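Side-chain contacts in glucosamine--fructose-6-phosphate aminotransferase [isomerizing] (Francisella tularensis subsp. tularensis, PDB 3TBF), which converts fructose 6-phosphate into glucosamine 6-phosphate with glutamine as nitrogen donor, the crystallised C-terminal region probably carrying out the isomerase half of the reaction: residues A[153-158]-A[163-168]; A[63-68]-A[106-111]; A[19-24]-A[343-348]. All blocks are in the same frame, centred on the assembly; numbering follows the deposited sequence.

Contact 1 (A[153-158]-A[163-168])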
ATOM      1  N   THR A 153      -6.958 -14.701 -19.604  1.00 17.77           N
ATOM      2  CA  THR A 153      -7.437 -13.489 -20.209  1.00 17.47           C
ATOM      3  C   THR A 153      -7.247 -13.617 -21.720  1.00 18.01           C
ATOM      4  O   THR A 153      -6.547 -14.478 -22.180  1.00 17.72           O
ATOM      5  CB  THR A 153      -6.652 -12.280 -19.684  1.00 17.20           C
ATOM      6  OG1 THR A 153      -5.243 -12.499 -19.922  1.00 18.60           O
ATOM      7  CG2 THR A 153      -6.901 -12.083 -18.174  1.00 15.45           C
ATOM      8  N   LYS A 154      -7.933 -12.798 -22.498  1.00 19.00           N
ATOM      9  CA  LYS A 154      -7.735 -12.791 -23.931  1.00 20.79           C
ATOM     10  C   LYS A 154      -7.294 -11.418 -24.305  1.00 22.62           C
ATOM     11  O   LYS A 154      -7.996 -10.725 -25.024  1.00 24.57           O
ATOM     12  CB  LYS A 154      -9.005 -13.053 -24.676  1.00 19.66           C
ATOM     13  CG  LYS A 154      -9.757 -14.312 -24.316  1.00 21.64           C
ATOM     14  CD  LYS A 154      -8.879 -15.459 -24.060  1.00 23.77           C
ATOM     15  CE  LYS A 154      -9.515 -16.693 -24.496  1.00 28.29           C
ATOM     16  NZ  LYS A 154      -9.229 -17.800 -23.596  1.00 30.31           N
ATOM     17  N   ALA A 155      -6.167 -10.992 -23.782  1.00 23.93           N
ATOM     18  CA  ALA A 155      -5.664  -9.694 -24.122  1.00 25.97           C
ATOM     19  C   ALA A 155      -4.908  -9.680 -25.471  1.00 28.25           C
ATOM     20  O   ALA A 155      -4.794  -8.609 -26.073  1.00 30.48           O
ATOM     21  CB  ALA A 155      -4.800  -9.152 -22.994  1.00 25.13           C
ATOM     22  N   GLY A 156      -4.438 -10.824 -25.974  1.00 29.28           N
ATOM     23  CA  GLY A 156      -3.503 -10.831 -27.107  1.00 30.32           C
ATOM     24  C   GLY A 156      -2.170 -10.293 -26.629  1.00 31.29           C
ATOM     25  O   GLY A 156      -1.937 -10.263 -25.452  1.00 32.77           O
ATOM     26  N   VAL A 157      -1.320  -9.821 -27.527  1.00 32.32           N
ATOM     27  CA  VAL A 157       0.044  -9.443 -27.186  1.00 32.97           C
ATOM     28  C   VAL A 157       0.134  -7.943 -26.963  1.00 33.17           C
ATOM     29  O   VAL A 157      -0.580  -7.181 -27.646  1.00 33.70           O
ATOM     30  CB  VAL A 157       1.000  -9.813 -28.377  1.00 34.10           C
ATOM     31  CG1 VAL A 157       2.452  -9.567 -27.995  1.00 34.49           C
ATOM     32  CG2 VAL A 157       0.774 -11.270 -28.840  1.00 33.76           C
ATOM     33  N   GLU A 158       1.027  -7.520 -26.067  1.00 32.69           N
ATOM     34  CA  GLU A 158       1.305  -6.093 -25.801  1.00 33.45           C
ATOM     35  C   GLU A 158       2.726  -5.614 -26.187  1.00 33.83           C
ATOM     36  O   GLU A 158       3.710  -6.183 -25.748  1.00 33.47           O
ATOM     37  CB  GLU A 158       1.114  -5.782 -24.309  1.00 33.18           C
ATOM     38  CG  GLU A 158      -0.339  -5.604 -23.888  1.00 33.56           C
ATOM     39  CD  GLU A 158      -0.504  -5.121 -22.446  1.00 33.57           C
ATOM     40  OE1 GLU A 158       0.495  -5.122 -21.683  1.00 36.81           O
ATOM     41  OE2 GLU A 158      -1.637  -4.732 -22.073  1.00 29.23           O
ATOM     42  N   SER A 163       1.283  -1.504 -19.758  1.00 30.81           N
ATOM     43  CA  SER A 163       0.243  -2.429 -20.085  1.00 29.21           C
ATOM     44  C   SER A 163      -1.137  -1.722 -19.946  1.00 27.24           C
ATOM     45  O   SER A 163      -1.389  -0.915 -19.021  1.00 27.25           O
ATOM     46  CB  SER A 163       0.339  -3.630 -19.192  1.00 28.80           C
ATOM     47  OG  SER A 163      -0.283  -3.298 -17.990  1.00 31.23           O
ATOM     48  N   THR A 164      -2.015  -2.024 -20.889  1.00 24.74           N
ATOM     49  CA  THR A 164      -3.331  -1.426 -20.937  1.00 22.31           C
ATOM     50  C   THR A 164      -4.355  -2.539 -20.954  1.00 21.26           C
ATOM     51  O   THR A 164      -4.997  -2.826 -19.942  1.00 21.03           O
ATOM     52  CB  THR A 164      -3.496  -0.496 -22.152  1.00 22.41           C
ATOM     53  OG1 THR A 164      -3.188  -1.214 -23.363  1.00 20.05           O
ATOM     54  CG2 THR A 164      -2.597   0.747 -22.010  1.00 16.76           C
ATOM     55  N   LYS A 165      -4.485  -3.207 -22.086  1.00 19.29           N
ATOM     56  CA  LYS A 165      -5.496  -4.232 -22.184  1.00 17.31           C
ATOM     57  C   LYS A 165      -5.259  -5.421 -21.261  1.00 16.38           C
ATOM     58  O   LYS A 165      -6.196  -6.114 -20.890  1.00 16.85           O
ATOM     59  CB  LYS A 165      -5.674  -4.642 -23.625  1.00 18.13           C
ATOM     60  CG  LYS A 165      -4.515  -5.380 -24.174  1.00 17.08           C
ATOM     61  CD  LYS A 165      -4.559  -5.475 -25.639  1.00 13.76           C
ATOM     62  CE  LYS A 165      -3.382  -6.338 -26.113  1.00 14.54           C
ATOM     63  NZ  LYS A 165      -3.616  -6.873 -27.503  1.00 12.71           N
ATOM     64  N   ALA A 166      -4.021  -5.651 -20.842  1.00 16.16           N
ATOM     65  CA  ALA A 166      -3.738  -6.703 -19.858  1.00 14.76           C
ATOM     66  C   ALA A 166      -4.344  -6.355 -18.497  1.00 14.10           C
ATOM     67  O   ALA A 166      -4.741  -7.243 -17.771  1.00 15.04           O
ATOM     68  CB  ALA A 166      -2.279  -6.903 -19.713  1.00 14.18           C
ATOM     69  N   PHE A 167      -4.400  -5.076 -18.148  1.00 12.31           N
ATOM     70  CA  PHE A 167      -4.961  -4.687 -16.899  1.00 12.14           C
ATOM     71  C   PHE A 167      -6.476  -4.795 -16.871  1.00 12.56           C
ATOM     72  O   PHE A 167      -7.034  -5.360 -15.942  1.00 13.93           O
ATOM     73  CB  PHE A 167      -4.563  -3.264 -16.565  1.00 12.44           C
ATOM     74  CG  PHE A 167      -5.188  -2.748 -15.302  1.00 11.97           C
ATOM     75  CD1 PHE A 167      -4.734  -3.159 -14.083  1.00 13.76           C
ATOM     76  CD2 PHE A 167      -6.208  -1.838 -15.351  1.00 14.93           C
ATOM     77  CE1 PHE A 167      -5.302  -2.641 -12.893  1.00 15.64           C
ATOM     78  CE2 PHE A 167      -6.783  -1.312 -14.194  1.00 15.84           C
ATOM     79  CZ  PHE A 167      -6.368  -1.735 -12.968  1.00 14.93           C
ATOM     80  N   THR A 168      -7.142  -4.267 -17.893  1.00 12.58           N
ATOM     81  CA  THR A 168      -8.577  -4.321 -17.937  1.00 11.71           C
ATOM     82  C   THR A 168      -9.111  -5.739 -18.069  1.00 11.22           C
ATOM     83  O   THR A 168     -10.077  -6.058 -17.401  1.00 12.00           O
ATOM     84  CB  THR A 168      -9.135  -3.401 -19.007  1.00 12.24           C
ATOM     85  OG1 THR A 168      -8.476  -3.649 -20.255  1.00 12.76           O
ATOM     86  CG2 THR A 168      -8.980  -1.940 -18.561  1.00  7.52           C
TER

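Contact 2 (A[63-68]-A[106-111])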
ATOM      1  N   GLY A  63       3.307  -4.982  -9.750  1.00 14.64           N
ATOM      2  CA  GLY A  63       3.035  -3.903 -10.643  1.00 14.09           C
ATOM      3  C   GLY A  63       1.569  -3.760 -10.920  1.00 15.03           C
ATOM      4  O   GLY A  63       0.749  -3.815 -10.052  1.00 14.76           O
ATOM      5  N   THR A  64       1.247  -3.632 -12.186  1.00 15.83           N
ATOM      6  CA  THR A  64      -0.098  -3.446 -12.642  1.00 17.12           C
ATOM      7  C   THR A  64      -1.015  -4.595 -12.248  1.00 15.54           C
ATOM      8  O   THR A  64      -2.202  -4.365 -11.944  1.00 13.35           O
ATOM      9  CB  THR A  64      -0.063  -3.306 -14.172  1.00 18.29           C
ATOM     10  OG1 THR A  64       0.299  -1.961 -14.470  1.00 24.93           O
ATOM     11  CG2 THR A  64      -1.374  -3.573 -14.785  1.00 20.50           C
ATOM     12  N   SER A  65      -0.490  -5.817 -12.284  1.00 13.01           N
ATOM     13  CA  SER A  65      -1.252  -6.980 -11.874  1.00 13.25           C
ATOM     14  C   SER A  65      -1.584  -6.934 -10.360  1.00 13.34           C
ATOM     15  O   SER A  65      -2.644  -7.372  -9.910  1.00 14.82           O
ATOM     16  CB  SER A  65      -0.474  -8.251 -12.253  1.00 14.53           C
ATOM     17  OG  SER A  65      -0.299  -8.329 -13.707  1.00 14.96           O
ATOM     18  N   TYR A  66      -0.712  -6.335  -9.572  1.00 12.32           N
ATOM     19  CA  TYR A  66      -1.017  -6.165  -8.183  1.00 12.35           C
ATOM     20  C   TYR A  66      -2.124  -5.130  -8.010  1.00 12.13           C
ATOM     21  O   TYR A  66      -3.047  -5.344  -7.224  1.00 11.77           O
ATOM     22  CB  TYR A  66       0.248  -5.823  -7.402  1.00 13.61           C
ATOM     23  CG  TYR A  66       0.064  -5.324  -6.011  1.00 11.17           C
ATOM     24  CD1 TYR A  66      -0.144  -6.205  -4.976  1.00 10.93           C
ATOM     25  CD2 TYR A  66       0.140  -3.974  -5.740  1.00 13.57           C
ATOM     26  CE1 TYR A  66      -0.291  -5.756  -3.687  1.00 11.26           C
ATOM     27  CE2 TYR A  66      -0.004  -3.488  -4.465  1.00 12.78           C
ATOM     28  CZ  TYR A  66      -0.212  -4.379  -3.441  1.00 14.81           C
ATOM     29  OH  TYR A  66      -0.371  -3.883  -2.173  1.00 19.54           O
ATOM     30  N   ASN A  67      -2.077  -4.048  -8.773  1.00 11.54           N
ATOM     31  CA  ASN A  67      -3.178  -3.101  -8.752  1.00 11.54           C
ATOM     32  C   ASN A  67      -4.517  -3.741  -9.135  1.00 12.29           C
ATOM     33  O   ASN A  67      -5.542  -3.442  -8.534  1.00 12.59           O
ATOM     34  CB  ASN A  67      -2.851  -1.930  -9.644  1.00 11.88           C
ATOM     35  CG  ASN A  67      -1.633  -1.175  -9.166  1.00 13.46           C
ATOM     36  OD1 ASN A  67      -1.282  -1.257  -8.015  1.00 13.90           O
ATOM     37  ND2 ASN A  67      -0.940  -0.497 -10.078  1.00 14.17           N
ATOM     38  N   ALA A  68      -4.506  -4.697 -10.063  1.00 11.27           N
ATOM     39  CA  ALA A  68      -5.762  -5.362 -10.391  1.00 11.44           C
ATOM     40  C   ALA A  68      -6.255  -6.168  -9.200  1.00 11.37           C
ATOM     41  O   ALA A  68      -7.435  -6.139  -8.860  1.00 11.81           O
ATOM     42  CB  ALA A  68      -5.617  -6.273 -11.679  1.00 10.06           C
ATOM     43  N   VAL A 106      -3.667 -17.299  -5.469  1.00 15.01           N
ATOM     44  CA  VAL A 106      -4.027 -16.759  -6.761  1.00 13.80           C
ATOM     45  C   VAL A 106      -2.898 -15.851  -7.197  1.00 13.99           C
ATOM     46  O   VAL A 106      -2.538 -14.911  -6.475  1.00 13.95           O
ATOM     47  CB  VAL A 106      -5.270 -15.937  -6.676  1.00 13.91           C
ATOM     48  CG1 VAL A 106      -5.559 -15.216  -8.042  1.00 14.07           C
ATOM     49  CG2 VAL A 106      -6.419 -16.794  -6.255  1.00 12.92           C
ATOM     50  N   SER A 107      -2.291 -16.155  -8.342  1.00 13.65           N
ATOM     51  CA  SER A 107      -1.329 -15.254  -8.933  1.00 13.39           C
ATOM     52  C   SER A 107      -1.901 -14.562 -10.190  1.00 13.07           C
ATOM     53  O   SER A 107      -2.834 -15.035 -10.845  1.00 10.81           O
ATOM     54  CB  SER A 107      -0.058 -16.000  -9.258  1.00 14.63           C
ATOM     55  OG  SER A 107      -0.282 -17.021 -10.173  1.00 17.75           O
ATOM     56  N   ILE A 108      -1.435 -13.358 -10.445  1.00 12.66           N
ATOM     57  CA  ILE A 108      -1.889 -12.642 -11.604  1.00 12.72           C
ATOM     58  C   ILE A 108      -0.666 -12.246 -12.396  1.00 13.64           C
ATOM     59  O   ILE A 108       0.240 -11.656 -11.844  1.00 13.17           O
ATOM     60  CB  ILE A 108      -2.642 -11.380 -11.208  1.00 12.58           C
ATOM     61  CG1 ILE A 108      -3.790 -11.702 -10.219  1.00 11.53           C
ATOM     62  CG2 ILE A 108      -3.213 -10.713 -12.462  1.00  9.24           C
ATOM     63  CD1 ILE A 108      -4.475 -10.481  -9.647  1.00  5.99           C
ATOM     64  N   SER A 109      -0.642 -12.584 -13.679  1.00 14.90           N
ATOM     65  CA  SER A 109       0.490 -12.246 -14.517  1.00 15.82           C
ATOM     66  C   SER A 109       0.146 -12.240 -15.989  1.00 16.75           C
ATOM     67  O   SER A 109      -0.453 -13.182 -16.497  1.00 18.43           O
ATOM     68  CB  SER A 109       1.579 -13.247 -14.331  1.00 16.41           C
ATOM     69  OG  SER A 109       2.709 -12.857 -15.061  1.00 17.00           O
ATOM     70  N   GLN A 110       0.568 -11.203 -16.693  1.00 17.17           N
ATOM     71  CA  GLN A 110       0.373 -11.165 -18.135  1.00 18.14           C
ATOM     72  C   GLN A 110       1.215 -12.265 -18.803  1.00 18.07           C
ATOM     73  O   GLN A 110       0.697 -13.104 -19.483  1.00 16.49           O
ATOM     74  CB  GLN A 110       0.744  -9.798 -18.713  1.00 18.07           C
ATOM     75  CG  GLN A 110       0.330  -9.619 -20.192  1.00 23.07           C
ATOM     76  CD  GLN A 110       1.178 -10.429 -21.160  1.00 30.13           C
ATOM     77  OE1 GLN A 110       2.420 -10.405 -21.095  1.00 35.30           O
ATOM     78  NE2 GLN A 110       0.518 -11.163 -22.069  1.00 36.15           N
ATOM     79  N   SER A 111       2.519 -12.236 -18.576  1.00 17.99           N
ATOM     80  CA  SER A 111       3.443 -13.118 -19.255  1.00 18.25           C
ATOM     81  C   SER A 111       3.445 -14.524 -18.728  1.00 18.25           C
ATOM     82  O   SER A 111       3.858 -15.426 -19.421  1.00 19.47           O
ATOM     83  CB  SER A 111       4.885 -12.570 -19.078  1.00 18.65           C
ATOM     84  OG  SER A 111       5.288 -12.619 -17.727  1.00 16.20           O
TER

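Contact 3 (A[19-24]-A[343-348])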
ATOM      1  N   TYR A  19      -7.194   0.934 -27.737  1.00 13.48           N
ATOM      2  CA  TYR A  19      -8.393   0.798 -28.567  1.00 14.93           C
ATOM      3  C   TYR A  19      -8.825  -0.619 -28.828  1.00 14.67           C
ATOM      4  O   TYR A  19      -9.899  -0.783 -29.335  1.00 15.86           O
ATOM      5  CB  TYR A  19      -8.264   1.529 -29.893  1.00 14.61           C
ATOM      6  CG  TYR A  19      -8.637   2.972 -29.763  1.00 15.56           C
ATOM      7  CD1 TYR A  19      -7.735   3.895 -29.284  1.00 14.68           C
ATOM      8  CD2 TYR A  19      -9.889   3.419 -30.134  1.00 15.36           C
ATOM      9  CE1 TYR A  19      -8.071   5.239 -29.181  1.00 17.38           C
ATOM     10  CE2 TYR A  19     -10.229   4.754 -30.051  1.00 16.41           C
ATOM     11  CZ  TYR A  19      -9.303   5.666 -29.573  1.00 18.24           C
ATOM     12  OH  TYR A  19      -9.635   7.002 -29.432  1.00 19.93           O
ATOM     13  N   GLU A  20      -8.025  -1.624 -28.458  1.00 14.13           N
ATOM     14  CA  GLU A  20      -8.468  -3.017 -28.556  1.00 14.17           C
ATOM     15  C   GLU A  20      -9.271  -3.446 -27.336  1.00 13.16           C
ATOM     16  O   GLU A  20      -9.773  -4.548 -27.260  1.00 11.16           O
ATOM     17  CB  GLU A  20      -7.268  -3.932 -28.618  1.00 15.84           C
ATOM     18  CG  GLU A  20      -6.587  -4.073 -29.953  1.00 21.59           C
ATOM     19  CD  GLU A  20      -5.482  -5.153 -29.904  1.00 28.44           C
ATOM     20  OE1 GLU A  20      -4.354  -4.871 -29.432  1.00 31.67           O
ATOM     21  OE2 GLU A  20      -5.759  -6.295 -30.322  1.00 35.16           O
ATOM     22  N   GLN A  21      -9.387  -2.591 -26.334  1.00 13.23           N
ATOM     23  CA  GLN A  21      -9.928  -3.048 -25.064  1.00 13.02           C
ATOM     24  C   GLN A  21     -11.363  -3.474 -25.122  1.00 13.33           C
ATOM     25  O   GLN A  21     -11.754  -4.398 -24.480  1.00 13.72           O
ATOM     26  CB  GLN A  21      -9.686  -2.002 -23.963  1.00 13.70           C
ATOM     27  CG  GLN A  21      -8.245  -2.008 -23.532  1.00 12.19           C
ATOM     28  CD  GLN A  21      -7.925  -0.980 -22.542  1.00 15.04           C
ATOM     29  OE1 GLN A  21      -7.526  -1.278 -21.381  1.00 17.04           O
ATOM     30  NE2 GLN A  21      -7.996   0.257 -22.985  1.00 14.18           N
ATOM     31  N   PRO A  22     -12.173  -2.806 -25.905  1.00 14.85           N
ATOM     32  CA  PRO A  22     -13.553  -3.311 -26.025  1.00 15.87           C
ATOM     33  C   PRO A  22     -13.650  -4.732 -26.569  1.00 15.50           C
ATOM     34  O   PRO A  22     -14.412  -5.516 -26.057  1.00 15.44           O
ATOM     35  CB  PRO A  22     -14.203  -2.319 -26.995  1.00 15.82           C
ATOM     36  CG  PRO A  22     -13.463  -1.086 -26.730  1.00 16.19           C
ATOM     37  CD  PRO A  22     -12.015  -1.536 -26.610  1.00 15.65           C
ATOM     38  N   GLU A  23     -12.875  -5.044 -27.587  1.00 16.42           N
ATOM     39  CA  GLU A  23     -12.773  -6.419 -28.108  1.00 17.75           C
ATOM     40  C   GLU A  23     -12.176  -7.349 -27.023  1.00 16.66           C
ATOM     41  O   GLU A  23     -12.719  -8.404 -26.694  1.00 18.42           O
ATOM     42  CB  GLU A  23     -11.908  -6.405 -29.391  1.00 18.22           C
ATOM     43  CG  GLU A  23     -11.820  -7.724 -30.140  1.00 24.91           C
ATOM     44  CD  GLU A  23     -10.679  -7.764 -31.207  1.00 33.33           C
ATOM     45  OE1 GLU A  23     -10.188  -6.652 -31.590  1.00 37.16           O
ATOM     46  OE2 GLU A  23     -10.278  -8.903 -31.630  1.00 34.54           O
ATOM     47  N   ALA A  24     -11.084  -6.929 -26.431  1.00 14.49           N
ATOM     48  CA  ALA A  24     -10.391  -7.760 -25.448  1.00 14.25           C
ATOM     49  C   ALA A  24     -11.252  -8.072 -24.241  1.00 13.57           C
ATOM     50  O   ALA A  24     -11.328  -9.211 -23.774  1.00 13.36           O
ATOM     51  CB  ALA A  24      -9.106  -7.079 -24.993  1.00 12.91           C
ATOM     52  N   PRO A 343      -9.650   6.557 -19.469  1.00 16.18           N
ATOM     53  CA  PRO A 343      -9.224   7.916 -19.538  1.00 16.41           C
ATOM     54  C   PRO A 343      -7.841   8.092 -18.967  1.00 16.40           C
ATOM     55  O   PRO A 343      -7.089   8.951 -19.425  1.00 16.59           O
ATOM     56  CB  PRO A 343     -10.233   8.668 -18.613  1.00 17.60           C
ATOM     57  CG  PRO A 343     -11.370   7.777 -18.365  1.00 17.38           C
ATOM     58  CD  PRO A 343     -11.033   6.435 -18.927  1.00 18.31           C
ATOM     59  N   LEU A 344      -7.521   7.321 -17.929  1.00 16.00           N
ATOM     60  CA  LEU A 344      -6.267   7.464 -17.286  1.00 14.63           C
ATOM     61  C   LEU A 344      -5.202   6.897 -18.215  1.00 14.10           C
ATOM     62  O   LEU A 344      -4.079   7.400 -18.277  1.00 13.94           O
ATOM     63  CB  LEU A 344      -6.320   6.766 -15.942  1.00 15.15           C
ATOM     64  CG  LEU A 344      -7.410   7.225 -14.950  1.00 16.05           C
ATOM     65  CD1 LEU A 344      -7.230   6.567 -13.554  1.00 13.81           C
ATOM     66  CD2 LEU A 344      -7.406   8.749 -14.810  1.00 14.78           C
ATOM     67  N   GLN A 345      -5.533   5.874 -18.988  1.00 14.08           N
ATOM     68  CA  GLN A 345      -4.530   5.336 -19.924  1.00 13.43           C
ATOM     69  C   GLN A 345      -4.314   6.352 -21.006  1.00 13.98           C
ATOM     70  O   GLN A 345      -3.190   6.559 -21.418  1.00 15.16           O
ATOM     71  CB  GLN A 345      -4.953   4.035 -20.567  1.00 13.01           C
ATOM     72  CG  GLN A 345      -5.308   2.972 -19.618  1.00 15.61           C
ATOM     73  CD  GLN A 345      -6.038   1.827 -20.273  1.00 18.25           C
ATOM     74  OE1 GLN A 345      -6.871   2.011 -21.176  1.00 17.62           O
ATOM     75  NE2 GLN A 345      -5.701   0.615 -19.841  1.00 16.83           N
ATOM     76  N   LEU A 346      -5.392   6.973 -21.479  1.00 13.55           N
ATOM     77  CA  LEU A 346      -5.287   7.956 -22.555  1.00 14.85           C
ATOM     78  C   LEU A 346      -4.506   9.188 -22.095  1.00 16.00           C
ATOM     79  O   LEU A 346      -3.711   9.762 -22.838  1.00 17.57           O
ATOM     80  CB  LEU A 346      -6.661   8.345 -23.053  1.00 14.10           C
ATOM     81  CG  LEU A 346      -7.405   7.324 -23.937  1.00 14.79           C
ATOM     82  CD1 LEU A 346      -8.821   7.802 -24.357  1.00 14.81           C
ATOM     83  CD2 LEU A 346      -6.656   7.017 -25.184  1.00 14.18           C
ATOM     84  N   LEU A 347      -4.680   9.548 -20.847  1.00 16.23           N
ATOM     85  CA  LEU A 347      -3.986  10.663 -20.289  1.00 16.70           C
ATOM     86  C   LEU A 347      -2.531  10.394 -20.330  1.00 18.00           C
ATOM     87  O   LEU A 347      -1.736  11.270 -20.689  1.00 20.07           O
ATOM     88  CB  LEU A 347      -4.413  10.895 -18.853  1.00 16.11           C
ATOM     89  CG  LEU A 347      -3.795  12.162 -18.182  1.00 19.55           C
ATOM     90  CD1 LEU A 347      -4.058  13.462 -18.973  1.00 17.39           C
ATOM     91  CD2 LEU A 347      -4.246  12.307 -16.729  1.00 13.40           C
ATOM     92  N   SER A 348      -2.152   9.195 -19.940  1.00 17.79           N
ATOM     93  CA  SER A 348      -0.748   8.913 -19.840  1.00 19.29           C
ATOM     94  C   SER A 348      -0.142   8.810 -21.220  1.00 19.54           C
ATOM     95  O   SER A 348       1.003   9.199 -21.410  1.00 20.42           O
ATOM     96  CB  SER A 348      -0.454   7.639 -19.016  1.00 18.88           C
ATOM     97  OG  SER A 348      -0.695   6.484 -19.817  1.00 21.53           O
TER

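Contact 1 (A[153-158]-A[163-168])
E158 and K165 meet in the loop that leads from strand 149-152, at one edge of the parallel sheet of an SIS domain, into helix 165-184. The pair illustrates how a strand-to-helix connection can be closed by two long side chains that slide past each other in opposite directions, each ending on main-chain groups next to the other residue. E158 sets off beside its own backbone N and runs extended toward the start of the helix, where one carboxylate oxygen takes two main-chain amides. A166 N donates to E158 OE2 at 2.8 Å with an angle of 157° at the hydrogen, and T164 N reaches E158 OE2 over 3.0 Å at 145°. The two donors come from opposite faces of the carboxylate plane, so the oxygen is clasped between them and the group's rotation is restrained. T164 holds the N-cap position but makes no capping bond with its own side chain; the glutamate from the preceding loop serves the first turn instead. The methyl group of A166 lies against the same oxygen, A166 CB to E158 OE2 being 3.3 Å.

K165 takes the less roomy rotamer, CG lodged between backbone N and carbonyl carbon (chi1 69°), and then stretches out fully. This course carries its CG past the methyl of A155, 4.0 Å from A155 CB, and its CE alongside E158 CG at 3.8 Å. Its ammonium has its strongest partner in E20, a salt bridge to the N-terminal region, while the facing loop supplies a carbonyl as well. That bond joins K165 NZ to V157 O at 3.1 Å, the nitrogen standing well above the carbonyl plane.

Contact 2 (A[63-68]-A[106-111])
S65 on helix 63-80 rests its CB against the branched side chain of I108 on strand 103-109, and these two residues bury most of the surface at this contact. It is a compact example of a helix seated on a parallel sheet through one small residue and one large one, part of the helix-on-sheet layering of the first SIS domain, an alpha/beta fold built on five parallel strands. I108 places CG2 anti to its backbone N and CG1 beside it (chi1 -54°), which divides the two arms between different parts of the helix. The CG2 methyl meets the serine: S65 CB lies 3.7 Å from I108 CG2. The other arm reaches the helix backbone, where I108 CD1 stands 3.6 Å from S65 O.

The strand's own main chain adds to the packing, S65 CB also lying 3.5 Å from I108 O. The serine hydroxyl points along the strand toward its exit and passes over the backbone there, with S65 OG 4.1 Å from S109 CA. It does not bond to the strand; its partner is the side-chain oxygen of Q170 on helix 165-184. Further along the helix, A68 CB lies nearby without close contact, 4.8 Å from I108 CD1.

S109 turns its CB the other way, and S109 OG is hydrogen-bonded to G112 N in the following loop. Strand 103-109 is flanked in the sheet by strands 56-61 and 129-136, and I108 also packs on I59 and A61 of the former. Helix 63-80 follows directly from strand 56-61, while helix 165-184 closes over the group with Q170 against I108 and with F167 and L171 against A68.

Contact 3 (A[19-24]-A[343-348])
Q21 and Q345 adopt the same kind of conformation: each has CG beside its own backbone N and anti to its carbonyl carbon (chi1 -75° and -55°), and each runs extended beyond CG. Coming from opposite directions, the two chains present their terminal amides to each other between helices 21-30 and 335-355. The result is a reciprocal amide pair. Q21 NE2 donates to Q345 OE1 at 2.8 Å, in the carbonyl plane and on a lone pair; Q345 NE2 returns the bond to Q21 OE1 at 3.0 Å, tilted somewhat from that carbonyl's plane. Both bonds are fairly straight, and with the amide planes only 26° apart the two groups form a nearly flat ring of atoms.

Further bonds settle which way round Q21 lies. Its NE2 also reaches I18 O, and its OE1 is met by the hydroxyl of T168, so both ends of this buried amide have two partners. Beside the pair, Y19 and L346 approach loosely, with Y19 CE1 4.6 Å from L346 CD2. Behind Q345, S348 OG donates to Q345 O over 3.0 Å within the helix.

Across more than 300 residues of sequence, this buried, two-bond amide pair joins helix 21-30, near the N-terminal end of the chain, to helix 335-355 of the second SIS domain.

In the fold
The start of helix 165-184 and the residues just before it, all in contact 1, touch both other contacts of this two-domain SIS protein. Contacts 1 and 2 follow in series and both are nested inside the long loop closed by contact 3. Toward contact 2, F167 CD1 on the helix lies 3.5 Å from T64 CG2; toward contact 3, T164 CA at the N-cap packs 3.3 Å from Q345 NE2. Contacts 2 and 3, with centres about 18 Å apart, do not touch. S163 O and T64 OG1 both bond K248 of the second SIS domain. In SIS proteins sugar phosphates bind near the C-terminal ends of the strands, so contact 2 probably borders that pocket.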